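Local coordinates for mediator of RNA polymerase II transcription subunit 18 (Schizosaccharomyces pombe, PDB 3C0T), which serves as a subunit of the Mediator complex, the coactivator that relays signals from gene-specific regulators to the RNA polymerase II transcription machinery, at residues Asp27-Ile32 with Leu129-Phe134; Thr136-Tyr141 with Leu167-His172; Gly8-Arg13 with Ala198-Lys203; Ser23-Gly28 with Thr194-Phe199. All coordinates share one frame; numbering follows the deposited sequence.

Interaction 1: Asp27-Ile32 with Leu129-Phe134; sequences DGPKTI and LEYFFF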
loop_
_atom_site.group_PDB
_atom_site.type_symbol
_atom_site.label_atom_id
_atom_site.label_comp_id
_atom_site.label_asym_id
_atom_site.label_seq_id
_atom_site.Cartn_x
_atom_site.Cartn_y
_atom_site.Cartn_z
ATOM N N ASP A 27 -2.844 -12.334 14.462
ATOM C CA ASP A 27 -1.489 -12.850 14.548
ATOM C C ASP A 27 -0.554 -11.765 14.002
ATOM O O ASP A 27 -0.942 -10.961 13.145
ATOM C CB ASP A 27 -1.332 -14.136 13.729
ATOM C CG ASP A 27 -2.113 -15.312 14.322
ATOM O OD1 ASP A 27 -2.273 -15.372 15.565
ATOM O OD2 ASP A 27 -2.555 -16.186 13.544
ATOM N N GLY A 28 0.677 -11.748 14.500
ATOM C CA GLY A 28 1.634 -10.751 14.070
ATOM C C GLY A 28 1.979 -9.887 15.266
ATOM O O GLY A 28 1.772 -10.314 16.399
ATOM N N PRO A 29 2.466 -8.657 15.059
ATOM C CA PRO A 29 2.703 -8.040 13.751
ATOM C C PRO A 29 4.152 -8.120 13.310
ATOM O O PRO A 29 5.017 -8.588 14.048
ATOM C CB PRO A 29 2.290 -6.601 13.995
ATOM C CG PRO A 29 2.881 -6.356 15.366
ATOM C CD PRO A 29 2.603 -7.656 16.136
ATOM N N LYS A 30 4.408 -7.668 12.091
ATOM C CA LYS A 30 5.766 -7.614 11.571
ATOM C C LYS A 30 5.877 -6.179 11.072
ATOM O O LYS A 30 4.911 -5.635 10.535
ATOM C CB LYS A 30 5.980 -8.624 10.434
ATOM C CG LYS A 30 5.586 -8.152 9.049
ATOM C CD LYS A 30 5.899 -9.230 8.007
ATOM C CE LYS A 30 5.508 -8.784 6.599
ATOM N NZ LYS A 30 5.617 -9.888 5.599
ATOM N N THR A 31 7.027 -5.549 11.276
ATOM C CA THR A 31 7.175 -4.173 10.839
ATOM C C THR A 31 7.222 -4.099 9.331
ATOM O O THR A 31 7.638 -5.036 8.656
ATOM C CB THR A 31 8.457 -3.513 11.384
ATOM O OG1 THR A 31 9.599 -4.159 10.823
ATOM C CG2 THR A 31 8.522 -3.631 12.888
ATOM N N ILE A 32 6.781 -2.961 8.821
ATOM C CA ILE A 32 6.762 -2.683 7.401
ATOM C C ILE A 32 7.473 -1.346 7.173
ATOM O O ILE A 32 7.127 -0.337 7.796
ATOM C CB ILE A 32 5.312 -2.517 6.874
ATOM C CG1 ILE A 32 4.552 -3.850 6.927
ATOM C CG2 ILE A 32 5.341 -1.912 5.476
ATOM C CD1 ILE A 32 5.112 -4.945 6.024
ATOM N N LEU A 129 2.642 -1.589 10.339
ATOM C CA LEU A 129 2.652 -2.923 10.915
ATOM C C LEU A 129 1.766 -3.837 10.087
ATOM O O LEU A 129 0.785 -3.397 9.481
ATOM C CB LEU A 129 2.131 -2.884 12.360
ATOM C CG LEU A 129 3.053 -2.234 13.394
ATOM C CD1 LEU A 129 2.314 -2.034 14.723
ATOM C CD2 LEU A 129 4.279 -3.115 13.578
ATOM N N GLU A 130 2.109 -5.114 10.064
ATOM C CA GLU A 130 1.326 -6.062 9.303
ATOM C C GLU A 130 0.939 -7.246 10.176
ATOM O O GLU A 130 1.774 -7.811 10.885
ATOM C CB GLU A 130 2.114 -6.537 8.088
ATOM C CG GLU A 130 1.239 -6.872 6.911
ATOM C CD GLU A 130 2.027 -7.094 5.631
ATOM O OE1 GLU A 130 2.813 -8.066 5.586
ATOM O OE2 GLU A 130 1.855 -6.296 4.673
ATOM N N TYR A 131 -0.344 -7.589 10.136
ATOM C CA TYR A 131 -0.878 -8.709 10.892
ATOM C C TYR A 131 -1.464 -9.723 9.908
ATOM O O TYR A 131 -1.535 -9.451 8.710
ATOM C CB TYR A 131 -1.975 -8.242 11.843
ATOM C CG TYR A 131 -1.506 -7.373 12.985
ATOM C CD1 TYR A 131 -1.311 -5.998 12.815
ATOM C CD2 TYR A 131 -1.297 -7.917 14.253
ATOM C CE1 TYR A 131 -0.925 -5.188 13.888
ATOM C CE2 TYR A 131 -0.910 -7.118 15.328
ATOM C CZ TYR A 131 -0.731 -5.758 15.138
ATOM O OH TYR A 131 -0.395 -4.972 16.214
ATOM N N PHE A 132 -1.875 -10.886 10.415
ATOM C CA PHE A 132 -2.449 -11.937 9.572
ATOM C C PHE A 132 -3.529 -12.689 10.340
ATOM O O PHE A 132 -3.432 -12.859 11.556
ATOM C CB PHE A 132 -1.377 -12.952 9.138
ATOM C CG PHE A 132 -0.028 -12.342 8.875
ATOM C CD1 PHE A 132 0.826 -12.022 9.936
ATOM C CD2 PHE A 132 0.372 -12.024 7.572
ATOM C CE1 PHE A 132 2.067 -11.380 9.702
ATOM C CE2 PHE A 132 1.608 -11.384 7.324
ATOM C CZ PHE A 132 2.453 -11.061 8.391
ATOM N N PHE A 133 -4.553 -13.139 9.622
ATOM C CA PHE A 133 -5.640 -13.910 10.216
ATOM C C PHE A 133 -6.619 -14.334 9.114
ATOM O O PHE A 133 -6.811 -13.608 8.127
ATOM C CB PHE A 133 -6.359 -13.086 11.289
ATOM C CG PHE A 133 -6.787 -13.893 12.484
ATOM C CD1 PHE A 133 -5.845 -14.579 13.251
ATOM C CD2 PHE A 133 -8.131 -13.974 12.846
ATOM C CE1 PHE A 133 -6.234 -15.339 14.368
ATOM C CE2 PHE A 133 -8.534 -14.730 13.962
ATOM C CZ PHE A 133 -7.576 -15.414 14.721
ATOM N N PHE A 134 -7.214 -15.517 9.272
ATOM C CA PHE A 134 -8.163 -16.049 8.293
ATOM C C PHE A 134 -7.620 -15.947 6.884
ATOM O O PHE A 134 -8.360 -15.616 5.950
ATOM C CB PHE A 134 -9.498 -15.299 8.369
ATOM C CG PHE A 134 -10.300 -15.617 9.597
ATOM C CD1 PHE A 134 -10.725 -14.602 10.449
ATOM C CD2 PHE A 134 -10.627 -16.939 9.905
ATOM C CE1 PHE A 134 -11.469 -14.897 11.597
ATOM C CE2 PHE A 134 -11.365 -17.248 11.043
ATOM C CZ PHE A 134 -11.789 -16.229 11.894
#
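Pro29 sets its CB over the centre of the Tyr131 ring, 3.4 Å from the centroid, in a CH-pi contact that is the tight part of this antiparallel pairing of strands 27-41 and 118-133. With CG beside the backbone N (chi1 -68°), Tyr131 runs alongside the proline in the same direction and carries its hydroxyl to Ser23 of helix 15-25. With an alanine in place of Tyr131, Pro29 CB would probably lose the ring it rests on and Ser23 OG a hydroxyl partner. The peptide before Pro29 is cis and falls within a beta bulge: the register slips by one between the hydrogen-bonded pairs Asp27-Phe132 and Lys30-Glu130, whose bonds include Asp27 N to Phe132 O at 3.0 Å and Glu130 N to Lys30 O at 2.9 Å. Lys30, on the opposite face with Glu130 and Phe132, is exposed and packs more loosely. Its extended chain passes the edge of the Phe132 ring, CD 3.9 Å from Phe132 CZ, and lies beside Glu130 in a salt bridge, Lys30 NZ 3.3 Å from Glu130 OE1. A second salt bridge joins Glu130 OE2 to Arg139. Sharing its two oxygens between a lysine and an arginine, the Glu130 carboxylate is likely to stay ionised although the residue is buried.

Interaction 2: Thr136-Tyr141 with Leu167-His172; sequences TTVRIY and LHVYTH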
loop_
_atom_site.group_PDB
_atom_site.type_symbol
_atom_site.label_atom_id
_atom_site.label_comp_id
_atom_site.label_asym_id
_atom_site.label_seq_id
_atom_site.Cartn_x
_atom_site.Cartn_y
_atom_site.Cartn_z
ATOM N N THR A 136 -5.842 -13.725 5.524
ATOM C CA THR A 136 -5.858 -12.387 4.954
ATOM C C THR A 136 -4.771 -11.597 5.668
ATOM O O THR A 136 -4.298 -11.998 6.735
ATOM C CB THR A 136 -7.208 -11.668 5.172
ATOM O OG1 THR A 136 -7.319 -11.286 6.549
ATOM C CG2 THR A 136 -8.366 -12.573 4.804
ATOM N N THR A 137 -4.373 -10.479 5.077
ATOM C CA THR A 137 -3.350 -9.631 5.657
ATOM C C THR A 137 -3.984 -8.303 6.031
ATOM O O THR A 137 -4.792 -7.750 5.278
ATOM C CB THR A 137 -2.212 -9.361 4.653
ATOM O OG1 THR A 137 -1.555 -10.592 4.332
ATOM C CG2 THR A 137 -1.190 -8.389 5.244
ATOM N N VAL A 138 -3.644 -7.799 7.207
ATOM C CA VAL A 138 -4.170 -6.515 7.620
ATOM C C VAL A 138 -2.979 -5.641 7.958
ATOM O O VAL A 138 -2.200 -5.925 8.873
ATOM C CB VAL A 138 -5.147 -6.653 8.800
ATOM C CG1 VAL A 138 -4.846 -7.904 9.561
ATOM C CG2 VAL A 138 -5.083 -5.432 9.689
ATOM N N ARG A 139 -2.834 -4.583 7.173
ATOM C CA ARG A 139 -1.736 -3.648 7.316
ATOM C C ARG A 139 -2.242 -2.289 7.803
ATOM O O ARG A 139 -3.250 -1.778 7.309
ATOM C CB ARG A 139 -1.036 -3.517 5.952
ATOM C CG ARG A 139 -0.006 -2.417 5.858
ATOM C CD ARG A 139 0.538 -2.262 4.435
ATOM N NE ARG A 139 1.377 -3.385 4.022
ATOM C CZ ARG A 139 2.367 -3.279 3.139
ATOM N NH1 ARG A 139 2.633 -2.106 2.577
ATOM N NH2 ARG A 139 3.115 -4.336 2.840
ATOM N N ILE A 140 -1.569 -1.727 8.806
ATOM C CA ILE A 140 -1.924 -0.408 9.315
ATOM C C ILE A 140 -0.662 0.406 9.043
ATOM O O ILE A 140 0.419 0.087 9.544
ATOM C CB ILE A 140 -2.298 -0.444 10.826
ATOM C CG1 ILE A 140 -2.727 0.952 11.286
ATOM C CG2 ILE A 140 -1.153 -0.983 11.656
ATOM C CD1 ILE A 140 -3.411 0.956 12.648
ATOM N N TYR A 141 -0.790 1.445 8.228
ATOM C CA TYR A 141 0.387 2.214 7.845
ATOM C C TYR A 141 0.190 3.699 7.641
ATOM O O TYR A 141 -0.925 4.215 7.631
ATOM C CB TYR A 141 0.962 1.652 6.542
ATOM C CG TYR A 141 0.076 1.902 5.335
ATOM C CD1 TYR A 141 -1.011 1.069 5.049
ATOM C CD2 TYR A 141 0.318 2.975 4.475
ATOM C CE1 TYR A 141 -1.828 1.297 3.942
ATOM C CE2 TYR A 141 -0.497 3.215 3.363
ATOM C CZ TYR A 141 -1.568 2.372 3.102
ATOM O OH TYR A 141 -2.374 2.598 1.995
ATOM N N LEU A 167 -5.738 1.683 7.351
ATOM C CA LEU A 167 -5.928 0.269 7.655
ATOM C C LEU A 167 -6.338 -0.402 6.356
ATOM O O LEU A 167 -7.431 -0.152 5.849
ATOM C CB LEU A 167 -7.039 0.071 8.690
ATOM C CG LEU A 167 -6.680 -0.620 10.013
ATOM C CD1 LEU A 167 -7.961 -1.019 10.714
ATOM C CD2 LEU A 167 -5.837 -1.859 9.782
ATOM N N HIS A 168 -5.468 -1.254 5.820
ATOM C CA HIS A 168 -5.737 -1.949 4.564
ATOM C C HIS A 168 -5.782 -3.460 4.781
ATOM O O HIS A 168 -4.787 -4.069 5.182
ATOM C CB HIS A 168 -4.644 -1.597 3.546
ATOM C CG HIS A 168 -4.857 -2.187 2.184
ATOM N ND1 HIS A 168 -3.949 -2.032 1.159
ATOM C CD2 HIS A 168 -5.868 -2.930 1.677
ATOM C CE1 HIS A 168 -4.391 -2.652 0.080
ATOM N NE2 HIS A 168 -5.553 -3.207 0.367
ATOM N N VAL A 169 -6.942 -4.060 4.526
ATOM C CA VAL A 169 -7.105 -5.501 4.686
ATOM C C VAL A 169 -7.243 -6.109 3.296
ATOM O O VAL A 169 -8.062 -5.655 2.492
ATOM C CB VAL A 169 -8.361 -5.842 5.518
ATOM C CG1 VAL A 169 -8.422 -7.347 5.774
ATOM C CG2 VAL A 169 -8.326 -5.077 6.843
ATOM N N TYR A 170 -6.452 -7.136 3.008
ATOM C CA TYR A 170 -6.502 -7.732 1.686
ATOM C C TYR A 170 -6.039 -9.174 1.622
ATOM O O TYR A 170 -5.453 -9.708 2.564
ATOM C CB TYR A 170 -5.635 -6.920 0.712
ATOM C CG TYR A 170 -4.161 -6.899 1.083
ATOM C CD1 TYR A 170 -3.670 -6.005 2.036
ATOM C CD2 TYR A 170 -3.266 -7.812 0.520
ATOM C CE1 TYR A 170 -2.322 -6.022 2.422
ATOM C CE2 TYR A 170 -1.923 -7.840 0.901
ATOM C CZ TYR A 170 -1.458 -6.944 1.856
ATOM O OH TYR A 170 -0.136 -6.996 2.268
ATOM N N THR A 171 -6.325 -9.792 0.483
ATOM C CA THR A 171 -5.907 -11.145 0.208
ATOM C C THR A 171 -5.804 -11.241 -1.308
ATOM O O THR A 171 -6.475 -10.498 -2.029
ATOM C CB THR A 171 -6.897 -12.183 0.748
ATOM O OG1 THR A 171 -6.323 -13.485 0.587
ATOM C CG2 THR A 171 -8.228 -12.113 0.014
ATOM N N HIS A 172 -4.945 -12.130 -1.790
ATOM C CA HIS A 172 -4.754 -12.290 -3.224
ATOM C C HIS A 172 -5.251 -13.637 -3.746
ATOM O O HIS A 172 -5.078 -14.675 -3.099
ATOM C CB HIS A 172 -3.273 -12.148 -3.579
ATOM C CG HIS A 172 -2.716 -10.781 -3.340
ATOM N ND1 HIS A 172 -3.187 -9.660 -3.992
ATOM C CD2 HIS A 172 -1.712 -10.355 -2.536
ATOM C CE1 HIS A 172 -2.497 -8.604 -3.600
ATOM N NE2 HIS A 172 -1.597 -8.997 -2.717
HETATM O O HOH W 1 -3.187 -12.214 2.484
#
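The Tyr170 ring takes Thr137 on one face: Thr137 CB stands 4.0 Å from the ring centroid, 21° off the normal and shifted toward the rim, while Thr137 CG2 reaches Tyr170 OH at 3.5 Å. Tyr170 CD1 in turn sits over the centre of the His168 ring, and His168 CB meets the edge of the Tyr141 ring, 4.1 Å from Tyr141 CE1. The tyrosine swings over its neighbours because CG lies between the backbone N and the carbonyl carbon (chi1 63°). A serine in its place would probably uncover Thr137 and one face of His168, and deprive Glu130 of a weak hydrogen bond. The framework is a regular antiparallel pairing of strands 136-146 and 165-173, neighbours in the beta-barrel of Med18. Its backbone bonds are nearly straight, Thr137 N to Tyr170 O measuring 2.8 Å at 176°. Arg139 shares the tyrosine's side of the sheet and sends its guanidinium to Glu34. The reverse side is apolar and buried, with helix 179-196 against Val169. On it Leu167 CD2 touches Val138 CG2 at 3.7 Å and Ile140 CB at 4.0 Å. Near the Thr137 end a water lies 3.0 Å from Thr137 OG1 and donates a weak bond to Tyr170 O.

Interaction 3: Gly8-Arg13 with Ala198-Lys203; sequences GVVPSR and AFCDLK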
loop_
_atom_site.group_PDB
_atom_site.type_symbol
_atom_site.label_atom_id
_atom_site.label_comp_id
_atom_site.label_asym_id
_atom_site.label_seq_id
_atom_site.Cartn_x
_atom_site.Cartn_y
_atom_site.Cartn_z
ATOM N N GLY A 8 -9.819 1.261 5.708
ATOM C CA GLY A 8 -10.303 1.992 6.861
ATOM C C GLY A 8 -9.265 3.017 7.278
ATOM O O GLY A 8 -8.102 2.944 6.864
ATOM N N VAL A 9 -9.668 3.974 8.102
ATOM C CA VAL A 9 -8.745 5.004 8.551
ATOM C C VAL A 9 -8.727 5.025 10.082
ATOM O O VAL A 9 -9.765 4.881 10.727
ATOM C CB VAL A 9 -9.168 6.389 7.972
ATOM C CG1 VAL A 9 -10.257 7.016 8.831
ATOM C CG2 VAL A 9 -7.973 7.293 7.851
ATOM N N VAL A 10 -7.540 5.177 10.659
ATOM C CA VAL A 10 -7.376 5.209 12.111
ATOM C C VAL A 10 -6.715 6.516 12.523
ATOM O O VAL A 10 -5.564 6.763 12.180
ATOM C CB VAL A 10 -6.475 4.052 12.601
ATOM C CG1 VAL A 10 -6.178 4.204 14.088
ATOM C CG2 VAL A 10 -7.150 2.717 12.330
ATOM N N PRO A 11 -7.437 7.373 13.262
ATOM C CA PRO A 11 -6.898 8.661 13.719
ATOM C C PRO A 11 -5.647 8.445 14.563
ATOM O O PRO A 11 -5.552 7.474 15.307
ATOM C CB PRO A 11 -8.044 9.244 14.545
ATOM C CG PRO A 11 -9.261 8.651 13.898
ATOM C CD PRO A 11 -8.843 7.221 13.674
ATOM N N SER A 12 -4.692 9.355 14.451
ATOM C CA SER A 12 -3.452 9.247 15.205
ATOM C C SER A 12 -3.664 9.066 16.715
ATOM O O SER A 12 -2.913 8.340 17.376
ATOM C CB SER A 12 -2.590 10.483 14.946
ATOM O OG SER A 12 -1.291 10.282 15.461
ATOM N N ARG A 13 -4.682 9.721 17.266
ATOM C CA ARG A 13 -4.954 9.605 18.699
ATOM C C ARG A 13 -5.392 8.204 19.125
ATOM O O ARG A 13 -5.212 7.821 20.280
ATOM C CB ARG A 13 -6.010 10.629 19.139
ATOM C CG ARG A 13 -7.162 10.824 18.155
ATOM C CD ARG A 13 -8.282 11.641 18.787
ATOM N NE ARG A 13 -9.072 10.818 19.697
ATOM C CZ ARG A 13 -10.132 10.104 19.325
ATOM N NH1 ARG A 13 -10.534 10.126 18.056
ATOM N NH2 ARG A 13 -10.773 9.347 20.210
ATOM N N ALA A 198 -15.287 -3.709 15.955
ATOM C CA ALA A 198 -15.404 -3.117 17.284
ATOM C C ALA A 198 -14.517 -1.889 17.429
ATOM O O ALA A 198 -14.730 -1.076 18.330
ATOM C CB ALA A 198 -15.042 -4.143 18.357
ATOM N N PHE A 199 -13.525 -1.747 16.553
ATOM C CA PHE A 199 -12.632 -0.599 16.650
ATOM C C PHE A 199 -12.204 0.068 15.353
ATOM O O PHE A 199 -11.304 0.897 15.362
ATOM C CB PHE A 199 -11.393 -0.966 17.470
ATOM C CG PHE A 199 -10.723 -2.232 17.029
ATOM C CD1 PHE A 199 -9.896 -2.244 15.912
ATOM C CD2 PHE A 199 -10.919 -3.414 17.741
ATOM C CE1 PHE A 199 -9.272 -3.418 15.507
ATOM C CE2 PHE A 199 -10.305 -4.594 17.349
ATOM C CZ PHE A 199 -9.477 -4.600 16.230
ATOM N N CYS A 200 -12.838 -0.282 14.241
ATOM C CA CYS A 200 -12.502 0.344 12.967
ATOM C C CYS A 200 -13.480 -0.044 11.880
ATOM O O CYS A 200 -13.765 -1.223 11.692
ATOM C CB CYS A 200 -11.089 -0.032 12.508
ATOM S SG CYS A 200 -10.627 0.819 10.954
ATOM N N ASP A 201 -13.982 0.946 11.155
ATOM C CA ASP A 201 -14.926 0.678 10.089
ATOM C C ASP A 201 -14.190 0.396 8.788
ATOM O O ASP A 201 -13.437 1.233 8.286
ATOM C CB ASP A 201 -15.886 1.856 9.907
ATOM C CG ASP A 201 -16.915 1.605 8.813
ATOM O OD1 ASP A 201 -17.615 0.565 8.859
ATOM O OD2 ASP A 201 -17.026 2.453 7.900
ATOM N N LEU A 202 -14.416 -0.796 8.248
ATOM C CA LEU A 202 -13.781 -1.203 7.007
ATOM C C LEU A 202 -14.789 -1.264 5.867
ATOM O O LEU A 202 -15.871 -1.848 6.003
ATOM C CB LEU A 202 -13.118 -2.569 7.183
ATOM C CG LEU A 202 -11.962 -2.659 8.183
ATOM C CD1 LEU A 202 -11.527 -4.116 8.320
ATOM C CD2 LEU A 202 -10.796 -1.789 7.717
ATOM N N LYS A 203 -14.436 -0.650 4.744
ATOM C CA LYS A 203 -15.307 -0.660 3.584
ATOM C C LYS A 203 -14.561 -0.576 2.267
ATOM O O LYS A 203 -13.360 -0.314 2.223
ATOM C CB LYS A 203 -16.341 0.470 3.665
ATOM C CG LYS A 203 -15.970 1.647 4.551
ATOM C CD LYS A 203 -14.906 2.538 3.941
ATOM C CE LYS A 203 -14.579 3.690 4.892
ATOM N NZ LYS A 203 -13.507 4.600 4.392
#
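The C-terminal tail of the chain, returning after helix 179-196, packs here against the end of strand 2-10, one of the staves of the antiparallel beta-barrel, at Gly8, Val9 and Val10. The two backbones come close at Gly8 and Leu202, whose CA atoms are 4.7 Å apart. Gly8 permits this: a CB built on it would point at the tail and fall 2.9 Å from Cys200 SG and 2.8 Å from Asp201 O, both clashes. Without one, Gly8 CA rests 3.5 Å from Asp201 O. None of the contacts between 8-13 and 198-203 is a hydrogen bond, so they meet by close packing. Just before Gly8, Leu7 shares a backbone hydrogen bond with Lys203, while Gly8 and Val10 make their backbone bonds to Leu167 and Trp165 of the neighbouring strand 165-173.

Cys200 is the side chain aimed most directly at the strand. With SG anti to the backbone N (chi1 -177°), the sulfur reaches in to lie 4.2 Å from Val10 CG2, and it also packs on Leu167 of strand 165-173. Val10 adds contacts with Val18 of helix 15-25 and with Leu167, making this an apolar, buried junction of strand, helix and tail. Val9 points away from the tail; Val9 and Lys203 each pack on an apolar side chain of another protein's chain. The end of the Leu202 side chain comes close to strand 2-10, touching Val169 of strand 165-173 as well and placing CD2 3.8 Å from Gly8 N.

Interaction 4: Ser23-Gly28 with Thr194-Phe199; sequences SKTLDG and TLLSAF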
loop_
_atom_site.group_PDB
_atom_site.type_symbol
_atom_site.label_atom_id
_atom_site.label_comp_id
_atom_site.label_asym_id
_atom_site.label_seq_id
_atom_site.Cartn_x
_atom_site.Cartn_y
_atom_site.Cartn_z
ATOM N N SER A 23 -3.338 -6.593 18.138
ATOM C CA SER A 23 -2.410 -7.579 18.697
ATOM C C SER A 23 -3.144 -8.580 19.569
ATOM O O SER A 23 -2.689 -9.706 19.758
ATOM C CB SER A 23 -1.317 -6.899 19.532
ATOM O OG SER A 23 -0.341 -6.294 18.704
ATOM N N LYS A 24 -4.276 -8.155 20.107
ATOM C CA LYS A 24 -5.073 -9.013 20.961
ATOM C C LYS A 24 -5.930 -9.978 20.141
ATOM O O LYS A 24 -6.195 -11.094 20.582
ATOM C CB LYS A 24 -5.966 -8.158 21.863
ATOM C CG LYS A 24 -7.044 -8.931 22.611
ATOM C CD LYS A 24 -7.873 -7.993 23.482
ATOM C CE LYS A 24 -9.196 -8.628 23.918
ATOM N NZ LYS A 24 -10.143 -8.812 22.769
ATOM N N THR A 25 -6.344 -9.561 18.943
ATOM C CA THR A 25 -7.194 -10.408 18.116
ATOM C C THR A 25 -6.560 -11.073 16.896
ATOM O O THR A 25 -7.101 -12.057 16.392
ATOM C CB THR A 25 -8.441 -9.635 17.631
ATOM O OG1 THR A 25 -8.055 -8.654 16.664
ATOM C CG2 THR A 25 -9.117 -8.934 18.795
ATOM N N LEU A 26 -5.422 -10.565 16.426
ATOM C CA LEU A 26 -4.788 -11.135 15.238
ATOM C C LEU A 26 -3.394 -11.683 15.481
ATOM O O LEU A 26 -2.832 -11.528 16.564
ATOM C CB LEU A 26 -4.696 -10.075 14.139
ATOM C CG LEU A 26 -5.982 -9.334 13.777
ATOM C CD1 LEU A 26 -5.693 -8.301 12.703
ATOM C CD2 LEU A 26 -7.020 -10.332 13.285
ATOM N N ASP A 27 -2.844 -12.334 14.462
ATOM C CA ASP A 27 -1.489 -12.850 14.548
ATOM C C ASP A 27 -0.554 -11.765 14.002
ATOM O O ASP A 27 -0.942 -10.961 13.145
ATOM C CB ASP A 27 -1.332 -14.136 13.729
ATOM C CG ASP A 27 -2.113 -15.312 14.322
ATOM O OD1 ASP A 27 -2.273 -15.372 15.565
ATOM O OD2 ASP A 27 -2.555 -16.186 13.544
ATOM N N GLY A 28 0.677 -11.748 14.500
ATOM C CA GLY A 28 1.634 -10.751 14.070
ATOM C C GLY A 28 1.979 -9.887 15.266
ATOM O O GLY A 28 1.772 -10.314 16.399
ATOM N N THR A 194 -15.780 -8.254 10.626
ATOM C CA THR A 194 -16.536 -8.241 11.871
ATOM C C THR A 194 -15.593 -8.381 13.058
ATOM O O THR A 194 -15.871 -7.878 14.144
ATOM C CB THR A 194 -17.647 -9.353 11.925
ATOM O OG1 THR A 194 -17.302 -10.349 12.894
ATOM C CG2 THR A 194 -17.830 -9.991 10.582
ATOM N N LEU A 195 -14.468 -9.047 12.855
ATOM C CA LEU A 195 -13.513 -9.188 13.947
ATOM C C LEU A 195 -12.913 -7.820 14.332
ATOM O O LEU A 195 -12.546 -7.614 15.487
ATOM C CB LEU A 195 -12.381 -10.142 13.555
ATOM C CG LEU A 195 -11.990 -11.240 14.547
ATOM C CD1 LEU A 195 -10.611 -11.775 14.181
ATOM C CD2 LEU A 195 -11.974 -10.699 15.951
ATOM N N LEU A 196 -12.827 -6.891 13.378
ATOM C CA LEU A 196 -12.251 -5.564 13.636
ATOM C C LEU A 196 -13.284 -4.443 13.719
ATOM O O LEU A 196 -12.928 -3.280 13.935
ATOM C CB LEU A 196 -11.247 -5.175 12.536
ATOM C CG LEU A 196 -10.137 -6.116 12.060
ATOM C CD1 LEU A 196 -9.121 -5.296 11.284
ATOM C CD2 LEU A 196 -9.472 -6.814 13.226
ATOM N N SER A 197 -14.554 -4.791 13.532
ATOM C CA SER A 197 -15.640 -3.813 13.555
ATOM C C SER A 197 -15.810 -3.111 14.892
ATOM O O SER A 197 -16.423 -2.050 14.961
ATOM C CB SER A 197 -16.956 -4.492 13.184
ATOM O OG SER A 197 -17.262 -5.516 14.122
ATOM N N ALA A 198 -15.287 -3.709 15.955
ATOM C CA ALA A 198 -15.404 -3.117 17.284
ATOM C C ALA A 198 -14.517 -1.889 17.429
ATOM O O ALA A 198 -14.730 -1.076 18.330
ATOM C CB ALA A 198 -15.042 -4.143 18.357
ATOM N N PHE A 199 -13.525 -1.747 16.553
ATOM C CA PHE A 199 -12.632 -0.599 16.650
ATOM C C PHE A 199 -12.204 0.068 15.353
ATOM O O PHE A 199 -11.304 0.897 15.362
ATOM C CB PHE A 199 -11.393 -0.966 17.470
ATOM C CG PHE A 199 -10.723 -2.232 17.029
ATOM C CD1 PHE A 199 -9.896 -2.244 15.912
ATOM C CD2 PHE A 199 -10.919 -3.414 17.741
ATOM C CE1 PHE A 199 -9.272 -3.418 15.507
ATOM C CE2 PHE A 199 -10.305 -4.594 17.349
ATOM C CZ PHE A 199 -9.477 -4.600 16.230
#
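Thr25 and Leu26, where helix 15-25 gives way to strand 27-41, meet Leu195 and Leu196 of the last part of helix 179-196, and Phe199 in the loop that follows, so the contact ties together the ends of two helices that pack on the Med18 barrel. The backbones stay apart, the nearest CA atoms being those of Thr25 and Leu195 at 7.7 Å, and side chains fill the interval.

The apolar contacts come first. Leu26, the first residue to leave helical geometry, holds CG beside its backbone N (chi1 -52°), and its two methyls engage different leucines. CD2 meets Leu195 CD1 at 4.0 Å, the two side chains sliding past each other in opposite directions; CD1 meets Leu196 CD2 at 4.1 Å, those chains crossing at about a right angle. Thr25 adds its CB, 4.1 Å from Leu195 CD2. Behind Leu26 stand Tyr131 and Phe133 of strand 118-133, and Leu195 also touches Phe133, so the helix ends and the sheet share one apolar patch.

Polar groups stay within their own elements. Thr25 OG1 is hydrogen-bonded to Ser21 O in its own helix, which leaves it to face the leucines as a packing atom. In 194-199, Ser197 OG donates to Thr194 O at 2.7 Å, and Phe199 N bonds Leu196 O.

The aromatic contact is the lightest. The Phe199 ring also packs on Val18, Ser21 and Leu22 of helix 15-25, and presents its edge to Thr25, with Thr25 OG1 4.3 Å from Phe199 CZ.

Interactions 1 and 2 are strand pairings in one sheet, joined through neighbouring strands 118-133 and 136-146; both combine backbone hydrogen bonds with a CH-pi contact, and Glu130 makes a salt bridge to Arg139 and a weak hydrogen bond to Tyr170. Interaction 1 is the more exposed of the two, interaction 2 lies nearest the chain's centre. Interactions 3 and 4 have no hydrogen bonds between their segments and bury far less surface. They use the tail and helix ends to cover the sheet and touch through Leu202 and Leu196: interaction 3 is buried, against Leu167 and Val169 of interaction 2, while interaction 4 is partly buried and meets interaction 1 where Leu195 packs on Phe133.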